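Local coordinates for protein COG0778: Nitroreductase (Streptococcus pneumoniae, PDB 2B67) that binds flavin mononucleotide and probably catalyses flavin-dependent reduction of substrates with electrons from a nicotinamide cofactor, at residues A[18-23]-A[184-189]; A[24-29]-A[52-57]; A[90-95]-A[114-119]; A[157-162]-A[177-182]. One frame throughout, in Å; residues are numbered along the deposited sequence.

Contact 1: residues A[18-23]-A[184-189]; sequences HFTDKL and YTDEKL
Lys22 lays its side chain across one face of the Tyr184 ring, and Tyr184 is the residue most covered by the opposite loop. With CG anti to the backbone N (chi1 -178°) and every later torsion extended, the lysine runs over the ring: CD sits above the ring centre, 3.6 Å from the Tyr184 centroid, as a CH-pi contact. Farther along, Lys22 NZ lies 4.0 Å from the same centroid, a cation-pi approach 30° off the ring normal. Leu23 O meets the ring edge at CE1, and the tyrosine also packs on Ile151.

Beside this lysine-tyrosine contact a single beta bridge, Phe19 with Thr185, ties the loop between helices 5-12 and 26-36 to the loop after strand 174-183. Thr20 N donates to Tyr184 O at 2.8 Å, and Asp186 N donates to His18 O at 3.0 Å, the latter nearly straight at the hydrogen. Thr20 OG1 accepts from Lys22 N in an ST turn, which shapes the loop leading to the lysine.

The other end, where His18 and Asp186 are exposed to solvent, is looser. His18 ND1 makes a weak bond to Glu187 OE2 at 3.4 Å, with ring and carboxylate planes 80° apart, and a water links His18 N to that same oxygen. A second water spans Phe19 O and Asp186 OD2.

This surface junction is therefore secured by backbone bonds and a CH-pi and cation-pi contact, while across the segments the Glu187 and Asp186 carboxylates are reached through waters and one weak His18 bond.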
# COMPACT_ATOMS: atom_id res chain seq x y z
N HIS A 18 15.54 -12.82 -10.35
CA HIS A 18 16.00 -13.58 -11.51
C HIS A 18 14.86 -14.44 -11.98
O HIS A 18 14.23 -15.14 -11.18
CB HIS A 18 17.26 -14.40 -11.18
CG HIS A 18 18.43 -13.57 -10.74
ND1 HIS A 18 18.82 -13.48 -9.42
CD2 HIS A 18 19.26 -12.75 -11.44
CE1 HIS A 18 19.86 -12.66 -9.33
NE2 HIS A 18 20.14 -12.20 -10.54
N PHE A 19 14.58 -14.36 -13.27
CA PHE A 19 13.40 -14.94 -13.88
C PHE A 19 13.80 -16.03 -14.90
O PHE A 19 14.83 -15.92 -15.55
CB PHE A 19 12.61 -13.86 -14.60
CG PHE A 19 12.16 -12.72 -13.70
CD1 PHE A 19 12.87 -11.51 -13.66
CD2 PHE A 19 11.04 -12.87 -12.90
CE1 PHE A 19 12.45 -10.44 -12.80
CE2 PHE A 19 10.61 -11.80 -12.03
CZ PHE A 19 11.31 -10.58 -12.02
N THR A 20 12.95 -17.04 -15.03
CA THR A 20 13.10 -18.04 -16.07
C THR A 20 12.61 -17.42 -17.37
O THR A 20 12.16 -16.25 -17.38
CB THR A 20 12.28 -19.31 -15.74
OG1 THR A 20 10.89 -19.05 -15.94
CG2 THR A 20 12.52 -19.75 -14.30
N ASP A 21 12.69 -18.19 -18.45
CA ASP A 21 12.20 -17.77 -19.76
C ASP A 21 10.75 -18.14 -20.03
O ASP A 21 10.25 -17.90 -21.14
CB ASP A 21 13.12 -18.36 -20.85
CG ASP A 21 14.56 -17.99 -20.63
OD1 ASP A 21 14.86 -16.78 -20.70
OD2 ASP A 21 15.39 -18.90 -20.34
N LYS A 22 10.06 -18.71 -19.04
CA LYS A 22 8.64 -19.01 -19.19
C LYS A 22 7.84 -17.74 -19.49
O LYS A 22 8.02 -16.70 -18.84
CB LYS A 22 8.06 -19.71 -17.93
CG LYS A 22 6.56 -20.09 -18.08
CD LYS A 22 6.02 -20.85 -16.88
CE LYS A 22 4.53 -21.08 -17.02
NZ LYS A 22 3.98 -21.69 -15.76
N LEU A 23 6.94 -17.87 -20.46
CA LEU A 23 6.16 -16.78 -20.96
C LEU A 23 5.08 -16.40 -19.92
O LEU A 23 4.57 -17.26 -19.21
CB LEU A 23 5.54 -17.19 -22.31
CG LEU A 23 6.46 -17.53 -23.51
CD1 LEU A 23 5.62 -17.88 -24.71
CD2 LEU A 23 7.37 -16.33 -23.82
N TYR A 184 8.30 -15.63 -13.82
CA TYR A 184 8.51 -16.82 -13.02
C TYR A 184 9.94 -16.84 -12.52
O TYR A 184 10.86 -16.43 -13.24
CB TYR A 184 8.19 -18.04 -13.87
CG TYR A 184 6.74 -18.09 -14.24
CD1 TYR A 184 6.29 -17.54 -15.44
CD2 TYR A 184 5.80 -18.65 -13.37
CE1 TYR A 184 4.93 -17.59 -15.79
CE2 TYR A 184 4.45 -18.70 -13.71
CZ TYR A 184 4.02 -18.17 -14.92
OH TYR A 184 2.68 -18.20 -15.25
N THR A 185 10.12 -17.34 -11.31
CA THR A 185 11.39 -17.24 -10.58
C THR A 185 12.35 -18.39 -10.84
O THR A 185 11.97 -19.56 -10.74
CB THR A 185 11.14 -17.27 -9.09
OG1 THR A 185 10.06 -16.39 -8.77
CG2 THR A 185 12.43 -16.92 -8.32
N ASP A 186 13.62 -18.04 -11.11
CA ASP A 186 14.66 -19.01 -11.41
C ASP A 186 15.54 -19.35 -10.19
O ASP A 186 16.63 -19.93 -10.34
CB ASP A 186 15.51 -18.52 -12.59
CG ASP A 186 16.26 -19.67 -13.30
OD1 ASP A 186 15.65 -20.76 -13.52
OD2 ASP A 186 17.45 -19.49 -13.62
N GLU A 187 15.07 -19.02 -8.99
CA GLU A 187 15.79 -19.39 -7.77
C GLU A 187 14.90 -19.51 -6.55
O GLU A 187 13.99 -18.72 -6.35
CB GLU A 187 16.98 -18.45 -7.49
CG GLU A 187 16.76 -16.99 -7.87
CD GLU A 187 17.78 -16.03 -7.27
OE1 GLU A 187 19.00 -16.31 -7.31
OE2 GLU A 187 17.35 -14.97 -6.78
N LYS A 188 15.19 -20.53 -5.74
CA LYS A 188 14.57 -20.67 -4.42
C LYS A 188 14.96 -19.45 -3.60
O LYS A 188 16.15 -19.09 -3.54
CB LYS A 188 14.99 -21.97 -3.69
CG LYS A 188 16.21 -22.75 -4.25
CD LYS A 188 17.50 -21.92 -4.40
CE LYS A 188 18.18 -22.21 -5.76
NZ LYS A 188 18.90 -21.01 -6.27
N LEU A 189 13.97 -18.79 -3.00
CA LEU A 189 14.32 -17.71 -2.10
C LEU A 189 13.86 -17.90 -0.68
O LEU A 189 12.83 -18.53 -0.41
CB LEU A 189 13.93 -16.34 -2.65
CG LEU A 189 15.11 -15.69 -3.39
CD1 LEU A 189 14.59 -14.76 -4.49
CD2 LEU A 189 16.07 -14.98 -2.41
O HOH W 1 15.07 -14.42 -7.86
O HOH W 2 17.53 -16.39 -14.62
O HOH W 3 9.24 -15.72 -16.57

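Contact 2: residues A[24-29]-A[52-57]; sequences VDPKDV and VVREKN
Arg54 NH1 and NH2 both point at one acceptor, Val24 O, so the end of the guanidinium grips a single carbonyl oxygen. The bonds are similar in length, NH2 to Val24 O 2.8 Å and NH1 to Val24 O 2.9 Å, but bent at the hydrogens (135° and 134°), as expected when two donors converge on one atom. They differ at the acceptor: NH2 arrives in the carbonyl plane, whereas NH1 stands above it. The arginine chain is extended from CG to NE, which carries the group from the end of strand 48-53 across to the start of helix 26-36.

Water 4 accepts from Val24 N at 2.9 Å and, weakly, from Arg54 NH2, lying at the guanidinium edge. Pro26 CD lies over one face of the group, toward the rim, 3.6 Å from Arg54 NH1. At the helix start Asp25 is the N-cap, its OD1 accepting from Lys27 N at 3.1 Å.

Next to this polar patch Val29 CG1 meets Val52 CG2 tip to tip at 4.0 Å. Val24, Val52 and Arg54 all pack on Val77 of the neighbouring strand, and Val52 also pairs in parallel with a strand of the second subunit, extending the sheet across the dimer interface.

Since Asp25 OD1 stays 6.4 Å from Arg54 NH1, the arginine is anchored here by a neutral backbone oxygen; its positive charge would probably polarise that carbonyl.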
# COMPACT_ATOMS: atom_id res chain seq x y z
N VAL A 24 4.78 -15.11 -19.80
CA VAL A 24 3.74 -14.66 -18.89
C VAL A 24 2.52 -14.31 -19.71
O VAL A 24 2.56 -13.37 -20.49
CB VAL A 24 4.19 -13.44 -18.01
CG1 VAL A 24 2.97 -12.89 -17.22
CG2 VAL A 24 5.33 -13.83 -17.09
N ASP A 25 1.44 -15.06 -19.52
CA ASP A 25 0.19 -14.97 -20.29
C ASP A 25 -0.50 -13.63 -19.96
O ASP A 25 -0.79 -13.38 -18.80
CB ASP A 25 -0.71 -16.14 -19.84
CG ASP A 25 -1.92 -16.38 -20.75
OD1 ASP A 25 -2.38 -15.49 -21.49
OD2 ASP A 25 -2.44 -17.52 -20.69
N PRO A 26 -0.71 -12.75 -20.98
CA PRO A 26 -1.47 -11.51 -20.75
C PRO A 26 -2.85 -11.68 -20.13
O PRO A 26 -3.31 -10.77 -19.47
CB PRO A 26 -1.56 -10.85 -22.13
CG PRO A 26 -1.14 -11.93 -23.12
CD PRO A 26 -0.23 -12.85 -22.37
N LYS A 27 -3.49 -12.84 -20.30
CA LYS A 27 -4.74 -13.13 -19.57
C LYS A 27 -4.53 -13.15 -18.04
O LYS A 27 -5.35 -12.64 -17.29
CB LYS A 27 -5.43 -14.43 -20.03
CG LYS A 27 -5.59 -14.59 -21.56
CD LYS A 27 -6.49 -13.52 -22.22
CE LYS A 27 -7.80 -14.13 -22.79
NZ LYS A 27 -7.75 -14.41 -24.26
N ASP A 28 -3.42 -13.75 -17.58
CA ASP A 28 -3.07 -13.74 -16.16
C ASP A 28 -2.74 -12.35 -15.62
O ASP A 28 -3.12 -12.03 -14.51
CB ASP A 28 -1.93 -14.70 -15.84
CG ASP A 28 -2.30 -16.17 -16.08
OD1 ASP A 28 -3.52 -16.49 -16.03
OD2 ASP A 28 -1.38 -16.98 -16.33
N VAL A 29 -2.01 -11.54 -16.40
CA VAL A 29 -1.69 -10.18 -15.98
C VAL A 29 -2.95 -9.34 -15.81
O VAL A 29 -3.13 -8.71 -14.77
CB VAL A 29 -0.68 -9.48 -16.91
CG1 VAL A 29 -0.47 -8.03 -16.47
CG2 VAL A 29 0.64 -10.23 -16.85
N VAL A 52 1.24 -1.94 -18.70
CA VAL A 52 1.83 -3.26 -18.91
C VAL A 52 2.86 -3.23 -20.05
O VAL A 52 2.52 -3.10 -21.23
CB VAL A 52 0.74 -4.33 -19.14
CG1 VAL A 52 1.34 -5.67 -19.37
CG2 VAL A 52 -0.21 -4.36 -17.93
N VAL A 53 4.12 -3.36 -19.69
CA VAL A 53 5.19 -3.19 -20.66
C VAL A 53 5.68 -4.55 -21.15
O VAL A 53 6.23 -5.34 -20.37
CB VAL A 53 6.34 -2.35 -20.09
CG1 VAL A 53 7.45 -2.13 -21.13
CG2 VAL A 53 5.77 -1.00 -19.58
N ARG A 54 5.46 -4.78 -22.45
CA ARG A 54 5.87 -6.00 -23.13
C ARG A 54 6.74 -5.66 -24.34
O ARG A 54 7.50 -6.50 -24.80
CB ARG A 54 4.66 -6.82 -23.62
CG ARG A 54 4.00 -7.61 -22.53
CD ARG A 54 2.80 -8.47 -23.06
NE ARG A 54 2.09 -9.08 -21.93
CZ ARG A 54 2.41 -10.24 -21.33
NH1 ARG A 54 1.68 -10.65 -20.31
NH2 ARG A 54 3.46 -10.99 -21.73
N GLU A 55 6.60 -4.45 -24.85
CA GLU A 55 7.36 -4.02 -26.00
C GLU A 55 8.52 -3.08 -25.68
O GLU A 55 9.57 -3.22 -26.30
CB GLU A 55 6.47 -3.40 -27.07
CG GLU A 55 6.31 -4.30 -28.28
CD GLU A 55 5.05 -5.12 -28.23
OE1 GLU A 55 5.13 -6.33 -27.88
OE2 GLU A 55 3.97 -4.54 -28.54
N LYS A 56 8.34 -2.15 -24.73
CA LYS A 56 9.33 -1.11 -24.41
C LYS A 56 10.29 -1.46 -23.24
O LYS A 56 10.90 -0.57 -22.64
CB LYS A 56 8.64 0.26 -24.17
CG LYS A 56 7.89 0.78 -25.43
CD LYS A 56 7.35 2.20 -25.24
CE LYS A 56 7.04 2.86 -26.60
NZ LYS A 56 5.76 2.33 -27.23
N ASN A 57 10.42 -2.75 -22.95
CA ASN A 57 11.20 -3.19 -21.80
C ASN A 57 12.65 -2.76 -21.81
O ASN A 57 13.18 -2.38 -20.78
CB ASN A 57 11.13 -4.70 -21.63
CG ASN A 57 9.71 -5.20 -21.51
OD1 ASN A 57 9.26 -5.58 -20.43
ND2 ASN A 57 8.99 -5.17 -22.61
O HOH W 4 5.82 -13.35 -21.80

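Contact 3: residues A[90-95]-A[114-119]; sequences RARKIA and NLPAEF. With ACY (acetic acid), chain F.
Ala91 faces Leu115 and Pro116 across an antiparallel helix pair, in which 87-98 and 105-120 form a helical hairpin on the alpha-beta nitroreductase fold. The local axes are 168° apart in direction and approach to 9.3 Å.

Apolar contacts make the interface. Ala91 CB is the shared point: Leu115 CD1 and Pro116 CG each lie 3.9 Å from it, and Phe119 presents its ring edge, CE1 being 4.3 Å from Ala91 CB. Pro116 sits at a kink where its nitrogen cannot bond to the preceding turn, and its ring comes up against the small alanine. Within the same helix, Leu115 CD2 rests over one face of the Phe119 ring.

Aromatic contacts surround Phe119: His43, a flavin-pocket residue, Tyr122 and Tyr130 pair edge-to-face with its ring.

Among the charged groups, Arg92 NE bonds weakly to Met112 O of helix 105-120. Arg90, bent at chi2 and chi3 (59° and 40°), instead forms a salt bridge with Asp84, while Lys93 CD lies over the centre of the Arg90 guanidinium. Lys93 pairs with Glu199 of the second subunit, so the hairpin also reaches the dimer interface. The same lysine binds an acetate, probably from the crystallisation liquor, with Lys93 NZ donating to ACY OXT at 2.8 Å.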
# COMPACT_ATOMS: atom_id res chain seq x y z
N ARG A 90 -9.77 12.90 -11.66
CA ARG A 90 -9.93 11.49 -11.24
C ARG A 90 -11.31 11.28 -10.63
O ARG A 90 -11.99 10.30 -10.98
CB ARG A 90 -8.79 11.07 -10.29
CG ARG A 90 -8.97 9.69 -9.57
CD ARG A 90 -9.13 8.47 -10.52
NE ARG A 90 -8.25 8.51 -11.69
CZ ARG A 90 -7.87 7.46 -12.44
NH1 ARG A 90 -8.20 6.19 -12.16
NH2 ARG A 90 -7.10 7.72 -13.50
N ALA A 91 -11.75 12.18 -9.74
CA ALA A 91 -13.10 12.09 -9.17
C ALA A 91 -14.15 12.16 -10.27
O ALA A 91 -15.12 11.40 -10.26
CB ALA A 91 -13.35 13.20 -8.15
N ARG A 92 -13.94 13.07 -11.22
CA ARG A 92 -14.92 13.29 -12.27
C ARG A 92 -14.99 12.09 -13.20
O ARG A 92 -16.08 11.70 -13.64
CB ARG A 92 -14.60 14.57 -13.04
CG ARG A 92 -15.04 15.83 -12.32
CD ARG A 92 -14.74 17.06 -13.16
NE ARG A 92 -15.75 18.10 -12.97
CZ ARG A 92 -16.53 18.58 -13.93
NH1 ARG A 92 -16.45 18.12 -15.18
NH2 ARG A 92 -17.42 19.54 -13.64
N LYS A 93 -13.82 11.50 -13.47
CA LYS A 93 -13.71 10.25 -14.24
C LYS A 93 -14.55 9.12 -13.62
O LYS A 93 -15.28 8.45 -14.31
CB LYS A 93 -12.24 9.80 -14.29
CG LYS A 93 -11.99 8.61 -15.26
CD LYS A 93 -10.55 8.06 -15.10
CE LYS A 93 -10.31 6.85 -16.00
NZ LYS A 93 -10.13 7.24 -17.44
N ILE A 94 -14.48 8.95 -12.31
CA ILE A 94 -15.26 7.91 -11.65
C ILE A 94 -16.77 8.18 -11.89
O ILE A 94 -17.51 7.28 -12.31
CB ILE A 94 -14.85 7.81 -10.17
CG1 ILE A 94 -13.48 7.07 -10.11
CG2 ILE A 94 -15.90 7.08 -9.35
CD1 ILE A 94 -12.55 7.64 -9.19
N ALA A 95 -17.21 9.42 -11.70
CA ALA A 95 -18.61 9.79 -11.97
C ALA A 95 -18.98 9.55 -13.44
O ALA A 95 -20.06 9.01 -13.75
CB ALA A 95 -18.86 11.24 -11.56
N ASN A 114 -18.26 17.96 -5.18
CA ASN A 114 -17.80 18.05 -3.81
C ASN A 114 -16.36 17.59 -3.64
O ASN A 114 -15.50 18.34 -3.15
CB ASN A 114 -18.74 17.29 -2.86
CG ASN A 114 -20.05 18.02 -2.67
OD1 ASN A 114 -20.87 18.07 -3.59
ND2 ASN A 114 -20.23 18.62 -1.50
N LEU A 115 -16.11 16.36 -4.07
CA LEU A 115 -14.81 15.77 -3.88
C LEU A 115 -13.72 16.67 -4.50
O LEU A 115 -12.79 17.04 -3.77
CB LEU A 115 -14.75 14.34 -4.40
CG LEU A 115 -13.96 13.34 -3.57
CD1 LEU A 115 -13.55 12.09 -4.39
CD2 LEU A 115 -12.77 13.97 -2.87
N PRO A 116 -13.83 17.03 -5.80
CA PRO A 116 -12.82 17.92 -6.39
C PRO A 116 -12.58 19.20 -5.60
O PRO A 116 -11.44 19.68 -5.58
CB PRO A 116 -13.40 18.24 -7.77
CG PRO A 116 -14.20 17.03 -8.10
CD PRO A 116 -14.84 16.63 -6.80
N ALA A 117 -13.63 19.72 -4.96
CA ALA A 117 -13.52 20.96 -4.18
C ALA A 117 -12.65 20.70 -2.96
O ALA A 117 -11.80 21.54 -2.61
CB ALA A 117 -14.92 21.52 -3.78
N GLU A 118 -12.82 19.53 -2.35
CA GLU A 118 -11.93 19.05 -1.28
C GLU A 118 -10.48 18.92 -1.69
O GLU A 118 -9.60 19.33 -0.95
CB GLU A 118 -12.36 17.69 -0.80
CG GLU A 118 -13.19 17.76 0.41
CD GLU A 118 -14.16 16.63 0.46
OE1 GLU A 118 -13.70 15.48 0.64
OE2 GLU A 118 -15.37 16.89 0.32
N PHE A 119 -10.24 18.31 -2.86
CA PHE A 119 -8.90 18.09 -3.38
C PHE A 119 -8.18 19.40 -3.67
O PHE A 119 -6.97 19.51 -3.49
CB PHE A 119 -8.96 17.26 -4.67
CG PHE A 119 -9.22 15.78 -4.46
CD1 PHE A 119 -9.97 15.07 -5.42
CD2 PHE A 119 -8.72 15.10 -3.36
CE1 PHE A 119 -10.20 13.69 -5.28
CE2 PHE A 119 -8.96 13.72 -3.18
CZ PHE A 119 -9.71 13.00 -4.16
C ACY F . -6.97 8.39 -18.57
O ACY F . -5.91 8.13 -19.18
OXT ACY F . -7.42 7.68 -17.64
CH3 ACY F . -7.72 9.63 -18.96

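Contact 4: residues A[157-162]-A[177-182]; sequences LGFDKS and ELLITV
Phe159 takes chi1 64°, which sets CG between its own backbone N and carbonyl carbon and swings the ring onto strand 174-183, where Leu179 lies against one face. Leu179 CG stands over the ring centre, 3.7 Å from the Phe159 centroid and 9° off the ring normal, a close CH-pi contact. The ring edge is turned to the strand backbone: Phe159 CZ lies 3.8 Å from Leu178 N, with Glu177 C also near the ring plane. Leu157 instead has CG anti to the backbone N (chi1 -168°), and this brings CD1 to 3.4 Å from Glu177 O and to 4.1 Å from Leu178 CD2.

Polar atoms gather at the start of the strand segment. Lys161 extends beyond CG until its ammonium approaches Glu177, but NZ and OE1 remain 4.4 Å apart, beyond a salt bridge. Water 5 accepts from Lys161 NZ at 2.8 Å, and water 6 does so weakly. Glu177 OE2 forms a salt bridge with Arg175 and a hydrogen bond with Thr83. Glu177 and Leu178 together face Leu81 as a classic beta bulge.

Leu157 and Gly158 belong to the flavin pocket. Gly158, the centre of an inverse gamma turn, donates its N to FMN O4; Leu157 N makes a weaker bond to that atom, and the Leu157 side chain packs on Ala42 of the second subunit. Just beyond, Asp160, the N-cap of helix 161-168, accepts from Ser162 N through OD1, and Ser162 OG donates to the same oxygen.

Thus the flavin-binding turn is backed by nonpolar packing on the central sheet, while at its margin Lys161 and Glu177 are bridged by water and Glu177 is held directly by Arg175.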
# COMPACT_ATOMS: atom_id res chain seq x y z
N LEU A 157 11.64 0.75 -6.76
CA LEU A 157 11.55 2.17 -6.60
C LEU A 157 12.80 2.88 -7.14
O LEU A 157 12.78 4.09 -7.41
CB LEU A 157 11.37 2.46 -5.11
CG LEU A 157 10.96 3.84 -4.63
CD1 LEU A 157 9.90 4.48 -5.55
CD2 LEU A 157 10.46 3.74 -3.19
N GLY A 158 13.90 2.14 -7.30
CA GLY A 158 15.16 2.73 -7.83
C GLY A 158 15.21 2.86 -9.36
O GLY A 158 15.80 2.00 -10.07
N PHE A 159 14.57 3.92 -9.87
CA PHE A 159 14.53 4.23 -11.28
C PHE A 159 14.31 5.72 -11.42
O PHE A 159 13.92 6.41 -10.45
CB PHE A 159 13.44 3.43 -12.03
CG PHE A 159 12.04 3.75 -11.60
CD1 PHE A 159 11.49 3.15 -10.47
CD2 PHE A 159 11.25 4.64 -12.32
CE1 PHE A 159 10.15 3.45 -10.07
CE2 PHE A 159 9.94 4.92 -11.93
CZ PHE A 159 9.40 4.33 -10.81
N ASP A 160 14.58 6.22 -12.63
CA ASP A 160 14.58 7.64 -12.95
C ASP A 160 13.16 8.08 -13.35
O ASP A 160 12.80 8.00 -14.51
CB ASP A 160 15.54 7.89 -14.13
CG ASP A 160 15.63 9.36 -14.49
OD1 ASP A 160 14.95 10.16 -13.79
OD2 ASP A 160 16.41 9.72 -15.41
N LYS A 161 12.39 8.52 -12.38
CA LYS A 161 10.98 8.84 -12.59
C LYS A 161 10.75 9.91 -13.65
O LYS A 161 9.71 9.90 -14.32
CB LYS A 161 10.30 9.24 -11.28
CG LYS A 161 10.01 8.06 -10.37
CD LYS A 161 9.72 8.52 -8.96
CE LYS A 161 9.31 7.37 -8.02
NZ LYS A 161 8.58 7.95 -6.85
N SER A 162 11.73 10.81 -13.82
CA SER A 162 11.58 11.97 -14.72
C SER A 162 11.55 11.58 -16.21
O SER A 162 11.14 12.38 -17.07
CB SER A 162 12.72 12.97 -14.48
OG SER A 162 13.97 12.50 -14.98
N GLU A 177 4.97 5.80 -10.04
CA GLU A 177 5.24 5.53 -8.62
C GLU A 177 6.26 4.41 -8.39
O GLU A 177 7.13 4.52 -7.52
CB GLU A 177 3.94 5.20 -7.89
CG GLU A 177 2.92 6.37 -7.89
CD GLU A 177 3.23 7.47 -6.88
OE1 GLU A 177 4.24 7.39 -6.14
OE2 GLU A 177 2.46 8.43 -6.83
N LEU A 178 6.13 3.34 -9.18
CA LEU A 178 6.81 2.04 -8.95
C LEU A 178 6.90 1.29 -10.27
O LEU A 178 5.99 1.40 -11.11
CB LEU A 178 5.95 1.14 -8.02
CG LEU A 178 5.77 1.40 -6.53
CD1 LEU A 178 4.81 0.38 -5.89
CD2 LEU A 178 7.14 1.42 -5.79
N LEU A 179 7.94 0.48 -10.41
CA LEU A 179 8.00 -0.53 -11.47
C LEU A 179 7.87 -1.88 -10.78
O LEU A 179 8.55 -2.15 -9.80
CB LEU A 179 9.34 -0.47 -12.26
CG LEU A 179 9.75 0.87 -12.89
CD1 LEU A 179 11.03 0.70 -13.74
CD2 LEU A 179 8.60 1.49 -13.76
N ILE A 180 6.99 -2.72 -11.29
CA ILE A 180 6.78 -4.06 -10.76
C ILE A 180 7.19 -5.01 -11.84
O ILE A 180 6.47 -5.13 -12.85
CB ILE A 180 5.27 -4.39 -10.50
CG1 ILE A 180 4.48 -3.18 -9.97
CG2 ILE A 180 5.15 -5.66 -9.67
CD1 ILE A 180 4.45 -3.04 -8.57
N THR A 181 8.31 -5.69 -11.66
CA THR A 181 8.71 -6.72 -12.61
C THR A 181 7.87 -7.97 -12.41
O THR A 181 7.50 -8.30 -11.28
CB THR A 181 10.18 -7.08 -12.49
OG1 THR A 181 10.47 -7.40 -11.12
CG2 THR A 181 11.06 -5.87 -12.99
N VAL A 182 7.58 -8.66 -13.50
CA VAL A 182 6.68 -9.82 -13.44
C VAL A 182 7.28 -10.99 -14.19
O VAL A 182 7.73 -10.83 -15.33
CB VAL A 182 5.28 -9.49 -13.96
CG1 VAL A 182 4.34 -10.68 -13.72
CG2 VAL A 182 4.72 -8.24 -13.20
O HOH W 5 6.85 6.24 -5.44
O HOH W 6 6.19 9.49 -5.91

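From the N terminus, residues 18-23 open contact 1, whose partner 184-189 comes only after the last strand of the four-stranded sheet, so this widest loop encloses the other three contacts. Within it they follow in series without crossing: contact 2 joins the start of helix 26-36 to strand 48-53, outermost within this chain, contact 3 folds helix 87-98 against helix 105-120, and contact 4 sets the turn after strand 152-156 on strand 174-183. Contacts 1, 2 and 4 meet: Val24 packs on Tyr184 and near Val182, and Phe19 reaches Thr181. Contact 3 stands apart, about 26 Å from contact 1 between nearest atoms. Contacts 2, 3 and 4 also touch the second subunit.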